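Local coordinates for protein chorismatase (Streptomyces hygroscopicus, PDB 4BPS) that catalyses the hydrolysis of chorismate to a dihydroxycyclohexadiene carboxylic acid and pyruvate, a step in making the immunosuppressants FK506 and FK520, at residues A[21-25]-A[294-298]; A[173-177]-A[200-204]; A[259-263]-A[305-309]. All coordinates share one frame; numbering follows the deposited sequence.

Contact 1 (A[21-25]-A[294-298])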
loop_
_atom_site.group_PDB
_atom_site.type_symbol
_atom_site.label_atom_id
_atom_site.label_comp_id
_atom_site.label_asym_id
_atom_site.label_seq_id
_atom_site.Cartn_x
_atom_site.Cartn_y
_atom_site.Cartn_z
ATOM N N TYR A 21 7.606 9.636 5.375
ATOM C CA TYR A 21 7.878 9.902 3.975
ATOM C C TYR A 21 8.757 8.788 3.430
ATOM O O TYR A 21 9.335 7.995 4.172
ATOM C CB TYR A 21 8.534 11.277 3.776
ATOM C CG TYR A 21 9.858 11.487 4.475
ATOM C CD1 TYR A 21 9.912 11.871 5.822
ATOM C CD2 TYR A 21 11.046 11.346 3.799
ATOM C CE1 TYR A 21 11.120 12.104 6.470
ATOM C CE2 TYR A 21 12.263 11.586 4.428
ATOM C CZ TYR A 21 12.294 11.993 5.770
ATOM O OH TYR A 21 13.487 12.248 6.410
ATOM N N CYS A 22 8.836 8.731 2.111
ATOM C CA CYS A 22 9.432 7.617 1.418
ATOM C C CYS A 22 10.685 8.006 0.612
ATOM O O CYS A 22 10.799 9.151 0.113
ATOM C CB CYS A 22 8.344 7.054 0.456
ATOM S SG CYS A 22 8.686 5.456 -0.274
ATOM N N ARG A 23 11.589 7.041 0.475
ATOM C CA ARG A 23 12.685 7.111 -0.490
ATOM C C ARG A 23 12.782 5.784 -1.214
ATOM O O ARG A 23 12.474 4.748 -0.633
ATOM C CB ARG A 23 14.031 7.343 0.213
ATOM C CG ARG A 23 14.175 8.673 0.932
ATOM C CD ARG A 23 14.423 9.816 -0.023
ATOM N NE ARG A 23 14.678 11.062 0.701
ATOM C CZ ARG A 23 13.765 11.982 0.998
ATOM N NH1 ARG A 23 12.499 11.843 0.619
ATOM N NH2 ARG A 23 14.121 13.067 1.676
ATOM N N PHE A 24 13.227 5.817 -2.471
ATOM C CA PHE A 24 13.567 4.598 -3.199
ATOM C C PHE A 24 15.082 4.545 -3.322
ATOM O O PHE A 24 15.727 5.531 -3.721
ATOM C CB PHE A 24 12.972 4.583 -4.596
ATOM C CG PHE A 24 11.454 4.471 -4.659
ATOM C CD1 PHE A 24 10.660 4.242 -3.542
ATOM C CD2 PHE A 24 10.843 4.588 -5.894
ATOM C CE1 PHE A 24 9.276 4.121 -3.656
ATOM C CE2 PHE A 24 9.486 4.465 -6.019
ATOM C CZ PHE A 24 8.692 4.234 -4.915
ATOM N N GLU A 25 15.651 3.404 -2.944
ATOM C CA GLU A 25 17.098 3.251 -2.927
ATOM C C GLU A 25 17.494 2.000 -3.703
ATOM O O GLU A 25 16.729 1.061 -3.888
ATOM C CB GLU A 25 17.637 3.153 -1.485
ATOM C CG GLU A 25 17.249 4.294 -0.518
ATOM C CD GLU A 25 17.896 5.666 -0.805
ATOM O OE1 GLU A 25 18.861 5.709 -1.605
ATOM O OE2 GLU A 25 17.439 6.695 -0.225
ATOM N N ASP A 294 4.871 11.615 -6.188
ATOM C CA ASP A 294 6.235 11.094 -6.192
ATOM C C ASP A 294 6.230 9.699 -5.547
ATOM O O ASP A 294 5.213 9.231 -5.012
ATOM C CB ASP A 294 7.133 12.078 -5.435
ATOM C CG ASP A 294 8.620 11.959 -5.774
ATOM O OD1 ASP A 294 9.061 11.068 -6.531
ATOM O OD2 ASP A 294 9.364 12.804 -5.210
ATOM N N HIS A 295 7.372 9.020 -5.643
ATOM C CA HIS A 295 7.561 7.683 -5.076
ATOM C C HIS A 295 6.427 6.759 -5.493
ATOM O O HIS A 295 5.731 6.124 -4.689
ATOM C CB HIS A 295 7.819 7.748 -3.569
ATOM C CG HIS A 295 9.069 8.510 -3.282
ATOM N ND1 HIS A 295 9.053 9.845 -2.931
ATOM C CD2 HIS A 295 10.375 8.170 -3.447
ATOM C CE1 HIS A 295 10.302 10.280 -2.860
ATOM N NE2 HIS A 295 11.123 9.287 -3.162
ATOM N N LEU A 296 6.276 6.678 -6.806
ATOM C CA LEU A 296 5.244 5.856 -7.414
ATOM C C LEU A 296 5.732 4.449 -7.683
ATOM O O LEU A 296 6.857 4.253 -8.145
ATOM C CB LEU A 296 4.755 6.478 -8.717
ATOM C CG LEU A 296 4.146 7.882 -8.573
ATOM C CD1 LEU A 296 5.117 8.976 -8.998
ATOM C CD2 LEU A 296 2.865 7.975 -9.384
ATOM N N LYS A 297 4.858 3.490 -7.414
ATOM C CA LYS A 297 5.042 2.118 -7.871
ATOM C C LYS A 297 3.947 1.814 -8.877
ATOM O O LYS A 297 2.771 2.111 -8.623
ATOM C CB LYS A 297 5.030 1.126 -6.710
ATOM C CG LYS A 297 6.304 1.279 -5.855
ATOM C CD LYS A 297 6.067 1.149 -4.369
ATOM C CE LYS A 297 5.539 -0.199 -4.027
ATOM N NZ LYS A 297 4.964 -0.215 -2.624
ATOM N N VAL A 298 4.353 1.236 -10.001
ATOM C CA VAL A 298 3.465 0.929 -11.107
ATOM C C VAL A 298 3.531 -0.593 -11.310
ATOM O O VAL A 298 4.576 -1.110 -11.707
ATOM C CB VAL A 298 3.895 1.692 -12.387
ATOM C CG1 VAL A 298 2.962 1.331 -13.547
ATOM C CG2 VAL A 298 3.894 3.195 -12.143
HETATM O O HOH W 1 13.913 8.491 -3.506
#
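C22 and H295 mark the nearest backbone approach of 21-25 and 294-298, with CA atoms 6.8 Å apart, too far for ladder pairing. Segment 21-25 is an edge strand of one mixed sheet, its backbone bonded to 72-77, whereas strand 296-300 belongs to a second sheet of this YjgF-fold enzyme, and the chain turns a corner at H295. The two sheets meet here mainly through the H295 and F24 side chains, with backbone atoms and one water. The imidazole of H295 lies across the backbone of strand 21-25: C22 O stands over one of its faces, offset toward the rim, 3.2 Å from CE1, while D294 OD1 lies over the opposite face. In the imidazole plane, NE2 of H295 meets a water at 2.9 Å, and that water accepts a bond from F24 N, so a single solvent molecule ties ring to strand and is likely to limit the turning of the imidazole.

F24 has CG anti to its carbonyl carbon (chi1 -68°), which lays the phenyl ring beside H295. The histidine edge points at the phenyl face in a T-shaped pair, centroids 5.1 Å apart and planes at 82°, and CB of H295 makes an off-centre CH-pi contact with the same ring. F72 meets F24 from the neighbouring strand. K297 touches the phenyl ring through CG, while its ammonium is held in salt bridges to E74 and E340. At the edge of the phenyl ring, L296 O lies in its plane, 3.4 Å from F24 CE2.

Contact 2 (A[173-177]-A[200-204])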
loop_
_atom_site.group_PDB
_atom_site.type_symbol
_atom_site.label_atom_id
_atom_site.label_comp_id
_atom_site.label_asym_id
_atom_site.label_seq_id
_atom_site.Cartn_x
_atom_site.Cartn_y
_atom_site.Cartn_z
ATOM N N PRO A 173 -15.197 0.023 9.135
ATOM C CA PRO A 173 -14.514 -0.045 7.827
ATOM C C PRO A 173 -14.137 1.322 7.262
ATOM O O PRO A 173 -13.156 1.407 6.534
ATOM C CB PRO A 173 -15.543 -0.765 6.930
ATOM C CG PRO A 173 -16.877 -0.517 7.607
ATOM C CD PRO A 173 -16.548 -0.555 9.086
ATOM N N ALA A 174 -14.891 2.369 7.598
ATOM C CA ALA A 174 -14.580 3.702 7.087
ATOM C C ALA A 174 -13.247 4.237 7.631
ATOM O O ALA A 174 -12.702 5.200 7.076
ATOM C CB ALA A 174 -15.722 4.668 7.399
ATOM N N THR A 175 -12.722 3.627 8.696
ATOM C CA THR A 175 -11.431 4.064 9.254
ATOM C C THR A 175 -10.237 3.419 8.568
ATOM O O THR A 175 -9.112 3.813 8.844
ATOM C CB THR A 175 -11.326 3.833 10.770
ATOM O OG1 THR A 175 -11.303 2.427 11.060
ATOM C CG2 THR A 175 -12.464 4.547 11.515
HETATM N N MSE A 176 -10.451 2.460 7.665
HETATM C CA MSE A 176 -9.305 1.870 6.990
HETATM C C MSE A 176 -8.748 2.860 5.979
HETATM O O MSE A 176 -9.480 3.423 5.168
HETATM C CB MSE A 176 -9.644 0.550 6.307
HETATM C CG MSE A 176 -10.120 -0.567 7.263
HETATM SE SE MSE A 176 -8.900 -0.960 8.737
HETATM C CE MSE A 176 -7.501 -1.748 7.717
ATOM N N PRO A 177 -7.424 3.040 5.979
ATOM C CA PRO A 177 -6.823 4.094 5.152
ATOM C C PRO A 177 -6.493 3.589 3.749
ATOM O O PRO A 177 -6.945 2.522 3.311
ATOM C CB PRO A 177 -5.536 4.437 5.914
ATOM C CG PRO A 177 -5.147 3.102 6.499
ATOM C CD PRO A 177 -6.461 2.502 6.954
ATOM N N VAL A 200 -4.370 14.294 12.789
ATOM C CA VAL A 200 -5.241 14.331 11.631
ATOM C C VAL A 200 -4.991 13.113 10.744
ATOM O O VAL A 200 -3.854 12.882 10.310
ATOM C CB VAL A 200 -4.957 15.601 10.810
ATOM C CG1 VAL A 200 -5.886 15.675 9.598
ATOM C CG2 VAL A 200 -5.091 16.845 11.688
ATOM N N ARG A 201 -6.046 12.354 10.468
ATOM C CA ARG A 201 -5.980 11.228 9.552
ATOM C C ARG A 201 -7.323 11.233 8.841
ATOM O O ARG A 201 -8.357 10.887 9.424
ATOM C CB ARG A 201 -5.736 9.910 10.304
ATOM C CG ARG A 201 -5.507 8.676 9.398
ATOM C CD ARG A 201 -6.810 8.054 8.805
ATOM N NE ARG A 201 -7.954 7.920 9.742
ATOM C CZ ARG A 201 -8.104 6.904 10.591
ATOM N NH1 ARG A 201 -7.216 5.897 10.572
ATOM N NH2 ARG A 201 -9.180 6.786 11.397
ATOM N N ILE A 202 -7.322 11.697 7.590
ATOM C CA ILE A 202 -8.561 11.884 6.824
ATOM C C ILE A 202 -8.574 10.903 5.666
ATOM O O ILE A 202 -7.730 10.961 4.777
ATOM C CB ILE A 202 -8.677 13.328 6.295
ATOM C CG1 ILE A 202 -8.716 14.343 7.447
ATOM C CG2 ILE A 202 -9.937 13.465 5.425
ATOM C CD1 ILE A 202 -8.494 15.790 6.997
ATOM N N ASN A 203 -9.525 9.981 5.680
ATOM C CA ASN A 203 -9.661 9.024 4.581
ATOM C C ASN A 203 -10.501 9.654 3.483
ATOM O O ASN A 203 -11.518 10.309 3.747
ATOM C CB ASN A 203 -10.239 7.719 5.100
ATOM C CG ASN A 203 -9.261 6.989 5.992
ATOM O OD1 ASN A 203 -8.056 7.062 5.788
ATOM N ND2 ASN A 203 -9.777 6.294 6.995
ATOM N N ILE A 204 -10.064 9.444 2.248
ATOM C CA ILE A 204 -10.597 10.137 1.090
ATOM C C ILE A 204 -11.121 9.133 0.081
ATOM O O ILE A 204 -10.440 8.152 -0.259
ATOM C CB ILE A 204 -9.479 11.018 0.455
ATOM C CG1 ILE A 204 -9.002 12.051 1.493
ATOM C CG2 ILE A 204 -9.978 11.705 -0.803
ATOM C CD1 ILE A 204 -7.586 12.584 1.239
HETATM O O HOH W 2 -7.480 3.405 11.518
#
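N203 drives its carboxamide into the loop 173-177, whose first three residues form a 3-10 segment, between helix 154-169 and strand 178-184. This is the packed part. ND2 donates to A174 O at 3.1 Å with an N-H...O angle of 152°, approaching 15° out of the carbonyl plane, with T175 O 3.2 Å from ND2. On the other branch, OD1 rests against P177, 3.3 Å from its CA, and is bonded to the hydroxyl of T230 on strand 229-232. Both ends of the amide are thus engaged, which should fix its flip.

The R201 side is held more loosely, through a water. With CG anti to the backbone N (chi1 -174°), the arginine swings back so that one guanidinium face lies beneath T175 O, at a poor angle for a direct bond. A water in the guanidinium plane bridges the two, accepting from R201 NH1 at 2.7 Å and donating to T175 O. NH1 also reaches L134 O on strand 133-142. The chemistry implies that the loop leading to A179, T180 and G181 of the ligand pocket is secured to strand 201-204 through its carbonyls, directly by the neutral N203 amide and through water by R201.

Contact 3 (A[259-263]-A[305-309])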
loop_
_atom_site.group_PDB
_atom_site.type_symbol
_atom_site.label_atom_id
_atom_site.label_comp_id
_atom_site.label_asym_id
_atom_site.label_seq_id
_atom_site.Cartn_x
_atom_site.Cartn_y
_atom_site.Cartn_z
ATOM N N VAL A 259 -4.218 -2.306 -21.921
ATOM C CA VAL A 259 -3.434 -1.819 -20.793
ATOM C C VAL A 259 -3.230 -0.311 -20.887
ATOM O O VAL A 259 -3.135 0.369 -19.856
ATOM C CB VAL A 259 -2.097 -2.561 -20.657
ATOM C CG1 VAL A 259 -1.112 -2.189 -21.773
ATOM C CG2 VAL A 259 -1.509 -2.323 -19.289
ATOM N N THR A 260 -3.133 0.222 -22.099
ATOM C CA THR A 260 -2.982 1.662 -22.256
ATOM C C THR A 260 -4.211 2.387 -21.689
ATOM O O THR A 260 -4.087 3.328 -20.898
ATOM C CB THR A 260 -2.775 2.017 -23.729
ATOM O OG1 THR A 260 -1.522 1.490 -24.146
ATOM C CG2 THR A 260 -2.768 3.531 -23.945
ATOM N N GLY A 261 -5.404 1.952 -22.100
ATOM C CA GLY A 261 -6.622 2.560 -21.603
ATOM C C GLY A 261 -6.787 2.414 -20.094
ATOM O O GLY A 261 -7.147 3.367 -19.394
ATOM N N GLN A 262 -6.484 1.226 -19.556
ATOM C CA GLN A 262 -6.544 1.048 -18.106
ATOM C C GLN A 262 -5.564 1.972 -17.407
ATOM O O GLN A 262 -5.887 2.536 -16.358
ATOM C CB GLN A 262 -6.304 -0.395 -17.670
ATOM C CG GLN A 262 -7.450 -1.333 -18.049
ATOM C CD GLN A 262 -7.357 -2.665 -17.355
ATOM O OE1 GLN A 262 -6.560 -2.882 -16.435
ATOM N NE2 GLN A 262 -8.182 -3.592 -17.782
ATOM N N CYS A 263 -4.356 2.126 -17.957
ATOM C CA CYS A 263 -3.352 2.972 -17.311
ATOM C C CYS A 263 -3.823 4.445 -17.338
ATOM O O CYS A 263 -3.675 5.169 -16.341
ATOM C CB CYS A 263 -2.026 2.804 -18.030
ATOM S SG CYS A 263 -0.628 3.571 -17.155
ATOM N N ASP A 305 3.844 -5.693 -21.490
ATOM C CA ASP A 305 3.205 -4.384 -21.304
ATOM C C ASP A 305 4.045 -3.384 -20.532
ATOM O O ASP A 305 3.642 -2.220 -20.453
ATOM C CB ASP A 305 1.857 -4.536 -20.578
ATOM C CG ASP A 305 0.809 -5.254 -21.399
ATOM O OD1 ASP A 305 0.924 -5.298 -22.645
ATOM O OD2 ASP A 305 -0.185 -5.728 -20.792
ATOM N N LEU A 306 5.169 -3.786 -19.939
ATOM C CA LEU A 306 5.855 -2.863 -19.052
ATOM C C LEU A 306 6.334 -1.619 -19.781
ATOM O O LEU A 306 6.154 -0.526 -19.282
ATOM C CB LEU A 306 7.023 -3.543 -18.311
ATOM C CG LEU A 306 6.703 -3.923 -16.840
ATOM C CD1 LEU A 306 6.010 -5.283 -16.810
ATOM C CD2 LEU A 306 7.870 -3.916 -15.888
ATOM N N ASP A 307 6.925 -1.768 -20.960
ATOM C CA ASP A 307 7.400 -0.571 -21.649
ATOM C C ASP A 307 6.229 0.298 -22.134
ATOM O O ASP A 307 6.319 1.509 -22.107
ATOM C CB ASP A 307 8.329 -0.907 -22.802
ATOM C CG ASP A 307 9.143 0.300 -23.233
ATOM O OD1 ASP A 307 9.925 0.824 -22.400
ATOM O OD2 ASP A 307 8.984 0.745 -24.386
ATOM N N THR A 308 5.145 -0.326 -22.578
ATOM C CA THR A 308 3.950 0.393 -22.979
ATOM C C THR A 308 3.486 1.283 -21.819
ATOM O O THR A 308 3.236 2.487 -21.985
ATOM C CB THR A 308 2.840 -0.601 -23.370
ATOM O OG1 THR A 308 3.295 -1.402 -24.464
ATOM C CG2 THR A 308 1.561 0.128 -23.772
ATOM N N VAL A 309 3.390 0.682 -20.642
ATOM C CA VAL A 309 2.952 1.414 -19.471
ATOM C C VAL A 309 3.948 2.495 -19.052
ATOM O O VAL A 309 3.545 3.608 -18.703
ATOM C CB VAL A 309 2.663 0.428 -18.315
ATOM C CG1 VAL A 309 2.505 1.145 -16.981
ATOM C CG2 VAL A 309 1.428 -0.397 -18.629
#
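V259 places CG1 between its backbone N and carbonyl carbon (chi1 71°) and CG2 anti to N, and this splayed fork lets the two methyls serve different partners on 305-309. CG1 lies alongside the carboxylate of D305, 3.6 Å from its CG, the two side chains sliding past each other in opposite senses. CG2 instead meets V309 CG2 at 3.6 Å, the valines crossing at about a right angle. One helical turn on, C263 SG packs against the other V309 methyl, CG1, at 4.0 Å. These contacts join helix 259-274 to the N-terminal end of helix 306-314; the two pack side by side on the sheet, consistent with the helices-on-sheet architecture of the YjgF fold, and V337 of strand 337-343 touches V259, C263 and V309. At the partly exposed margin, T260 OG1 comes to 3.4 Å from the methyl CG2 of T308, a polar atom against carbon.

The D305 carboxylate is buried, and its OD1 forms a salt bridge to R302, which probably offsets its charge. With D305 replaced by an alanine, the R302 guanidinium would probably lose this mate and a gap would open beside V259 CG1. T308 CG2 also packs on V259, 4.1 Å from its CG1.

In the fold
Contacts 1 and 3 are neighbours in the fold, their centres about 20 Å apart: strand 296-300 runs on to helix 306-314, and V298 CG1 packs on V309 CG1 at 3.5 Å. Contact 2 lies about 21 Å from contact 1 and about 30 Å from contact 3, centre to centre, yet its strand 201-204 belongs to the same branched sheet as 296-300. Along the chain the segments of contact 1 enclose all of contact 2 and alternate with those of contact 3. The shared sheet also contains strand 337-343, which carries the proton acceptor E338, so the contacts probably share in shaping the framework around the active site.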